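Local coordinates for 3-oxoacyl-[acyl-carrier-protein] synthase, mitochondrial (Arabidopsis thaliana, PDB 2IX4) that catalyses the condensation step of mitochondrial fatty acid synthesis, adding two carbons from malonyl-ACP to a growing acyl chain, at residues R2-G7 / E258-A263. Sequence-based numbering, arbitrary orientation.
Sequences RVVVTG and EEYEHA
Two groups grip OE2 of Glu258: the hydroxyl of Thr6, whose OG1 donates to it over 2.7 Å, and the guanidinium of Arg266, which adds a salt bridge. Thr6 uses the anti lone pair of OE2, the one turned away from OE1, and the two side chains meet at about a right angle. The other oxygen, OE1, accepts a hydrogen bond from His262 ND1 at 2.7 Å and lies almost in the imidazole plane. A carboxylate suits this buried site because its two oxygens can accept from several donors at once; the chain, extended beyond CG (chi2 -179°), sets the group against Thr6.

The backbones of the two strands run antiparallel. Val4 and Glu258 form a hydrogen-bonded pair, with Val4 N 2.8 Å from Glu258 O and Glu258 N returning a bond to Val4 O; Val3 and Glu259 are the non-hydrogen-bonded pair beside it. Tyr260 N then bonds to Arg2 O just as the strand gives way to helix 260-265. Glu259 is the N-cap: its carboxylate accepts from the backbone N of Glu261 and of His262, while a water ties its OE2 to Arg2 N.

The two methyls of beta-branched Val4 reach from its strand to the start of the helix, CG1 lying 3.7 Å from Tyr260 CD1 and CG2 packing on the small methyl of Ala263. Arg2 runs alongside Tyr260, whose CE2 sits over one face of the guanidinium, 3.8 Å from Arg2 NH1, with the two planes 66° apart; a long, flexible arginine can follow the ring and still reach Glu273 through NH2. A leucine in place of Glu258 would probably leave the Thr6 hydroxyl and His262 ND1 without their acceptors and Arg266 without its carboxylate mate. The contact thus joins the N-terminal strand to the junction where strand 251-259 passes into helix 260-265 in this thiolase-like fold, the buried carboxylate of Glu258, its charge probably balanced by Arg266, linking strand to helix.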
loop_
_atom_site.group_PDB
_atom_site.type_symbol
_atom_site.label_atom_id
_atom_site.label_comp_id
_atom_site.label_asym_id
_atom_site.label_seq_id
_atom_site.Cartn_x
_atom_site.Cartn_y
_atom_site.Cartn_z
ATOM N N ARG A 2 -12.553 -1.969 21.970
ATOM C CA ARG A 2 -11.674 -3.129 21.854
ATOM C C ARG A 2 -11.963 -3.898 20.568
ATOM O O ARG A 2 -13.091 -3.889 20.068
ATOM C CB ARG A 2 -11.828 -4.039 23.073
ATOM C CG ARG A 2 -11.495 -3.353 24.394
ATOM C CD ARG A 2 -12.010 -4.153 25.572
ATOM N NE ARG A 2 -11.141 -5.281 25.894
ATOM C CZ ARG A 2 -11.350 -6.124 26.900
ATOM N NH1 ARG A 2 -12.406 -5.975 27.692
ATOM N NH2 ARG A 2 -10.502 -7.118 27.117
ATOM N N VAL A 3 -10.932 -4.554 20.040
ATOM C CA VAL A 3 -11.017 -5.238 18.750
ATOM C C VAL A 3 -10.735 -6.728 18.923
ATOM O O VAL A 3 -9.693 -7.115 19.458
ATOM C CB VAL A 3 -10.042 -4.617 17.710
ATOM C CG1 VAL A 3 -10.175 -5.306 16.356
ATOM C CG2 VAL A 3 -10.293 -3.112 17.572
ATOM N N VAL A 4 -11.675 -7.554 18.476
ATOM C CA VAL A 4 -11.537 -9.005 18.584
ATOM C C VAL A 4 -11.560 -9.689 17.215
ATOM O O VAL A 4 -11.984 -9.099 16.218
ATOM C CB VAL A 4 -12.607 -9.643 19.523
ATOM C CG1 VAL A 4 -12.458 -9.133 20.948
ATOM C CG2 VAL A 4 -14.023 -9.420 18.996
ATOM N N VAL A 5 -11.095 -10.934 17.183
ATOM C CA VAL A 5 -11.037 -11.721 15.960
ATOM C C VAL A 5 -12.166 -12.742 15.997
ATOM O O VAL A 5 -12.255 -13.537 16.936
ATOM C CB VAL A 5 -9.676 -12.440 15.819
ATOM C CG1 VAL A 5 -9.623 -13.238 14.523
ATOM C CG2 VAL A 5 -8.529 -11.435 15.872
ATOM N N THR A 6 -13.027 -12.713 14.980
ATOM C CA THR A 6 -14.208 -13.577 14.944
ATOM C C THR A 6 -14.233 -14.538 13.754
ATOM O O THR A 6 -15.109 -15.395 13.666
ATOM C CB THR A 6 -15.521 -12.751 14.964
ATOM O OG1 THR A 6 -15.484 -11.754 13.936
ATOM C CG2 THR A 6 -15.716 -12.075 16.310
ATOM N N GLY A 7 -13.270 -14.401 12.846
ATOM C CA GLY A 7 -13.194 -15.274 11.678
ATOM C C GLY A 7 -11.783 -15.408 11.152
ATOM O O GLY A 7 -11.039 -14.431 11.117
ATOM N N GLU A 258 -13.477 -7.311 14.534
ATOM C CA GLU A 258 -14.653 -6.523 14.883
ATOM C C GLU A 258 -14.644 -6.002 16.308
ATOM O O GLU A 258 -14.007 -6.574 17.194
ATOM C CB GLU A 258 -15.970 -7.251 14.544
ATOM C CG GLU A 258 -16.344 -8.428 15.393
ATOM C CD GLU A 258 -17.654 -9.069 14.934
ATOM O OE1 GLU A 258 -18.742 -8.503 15.187
ATOM O OE2 GLU A 258 -17.598 -10.150 14.317
ATOM N N GLU A 259 -15.351 -4.894 16.504
ATOM C CA GLU A 259 -15.481 -4.269 17.807
ATOM C C GLU A 259 -16.144 -5.241 18.788
ATOM O O GLU A 259 -17.111 -5.924 18.445
ATOM C CB GLU A 259 -16.251 -2.947 17.684
ATOM C CG GLU A 259 -16.225 -2.072 18.929
ATOM C CD GLU A 259 -17.317 -2.440 19.913
ATOM O OE1 GLU A 259 -18.415 -2.831 19.460
ATOM O OE2 GLU A 259 -17.076 -2.345 21.136
ATOM N N TYR A 260 -15.595 -5.292 19.999
ATOM C CA TYR A 260 -15.947 -6.289 21.012
ATOM C C TYR A 260 -17.438 -6.325 21.372
ATOM O O TYR A 260 -18.045 -7.402 21.413
ATOM C CB TYR A 260 -15.061 -6.081 22.252
ATOM C CG TYR A 260 -15.211 -7.099 23.368
ATOM C CD1 TYR A 260 -15.430 -8.453 23.097
ATOM C CD2 TYR A 260 -15.093 -6.707 24.701
ATOM C CE1 TYR A 260 -15.557 -9.379 24.124
ATOM C CE2 TYR A 260 -15.217 -7.626 25.737
ATOM C CZ TYR A 260 -15.448 -8.958 25.440
ATOM O OH TYR A 260 -15.568 -9.870 26.461
ATOM N N GLU A 261 -18.028 -5.158 21.615
ATOM C CA GLU A 261 -19.458 -5.083 21.951
ATOM C C GLU A 261 -20.345 -5.535 20.792
ATOM O O GLU A 261 -21.365 -6.196 21.007
ATOM C CB GLU A 261 -19.852 -3.673 22.410
ATOM C CG GLU A 261 -19.178 -3.217 23.705
ATOM C CD GLU A 261 -19.507 -4.101 24.898
ATOM O OE1 GLU A 261 -20.656 -4.595 24.994
ATOM O OE2 GLU A 261 -18.614 -4.295 25.747
ATOM N N HIS A 262 -19.945 -5.174 19.572
ATOM C CA HIS A 262 -20.622 -5.605 18.349
ATOM C C HIS A 262 -20.631 -7.134 18.238
ATOM O O HIS A 262 -21.665 -7.736 17.936
ATOM C CB HIS A 262 -19.943 -4.975 17.124
ATOM C CG HIS A 262 -20.655 -5.229 15.830
ATOM N ND1 HIS A 262 -20.427 -6.350 15.059
ATOM C CD2 HIS A 262 -21.585 -4.501 15.165
ATOM C CE1 HIS A 262 -21.190 -6.305 13.981
ATOM N NE2 HIS A 262 -21.900 -5.193 14.020
ATOM N N ALA A 263 -19.476 -7.748 18.501
ATOM C CA ALA A 263 -19.329 -9.208 18.472
ATOM C C ALA A 263 -20.184 -9.912 19.527
ATOM O O ALA A 263 -20.825 -10.926 19.237
ATOM C CB ALA A 263 -17.857 -9.597 18.632
HETATM O O HOH W 1 -15.201 -2.379 22.938
#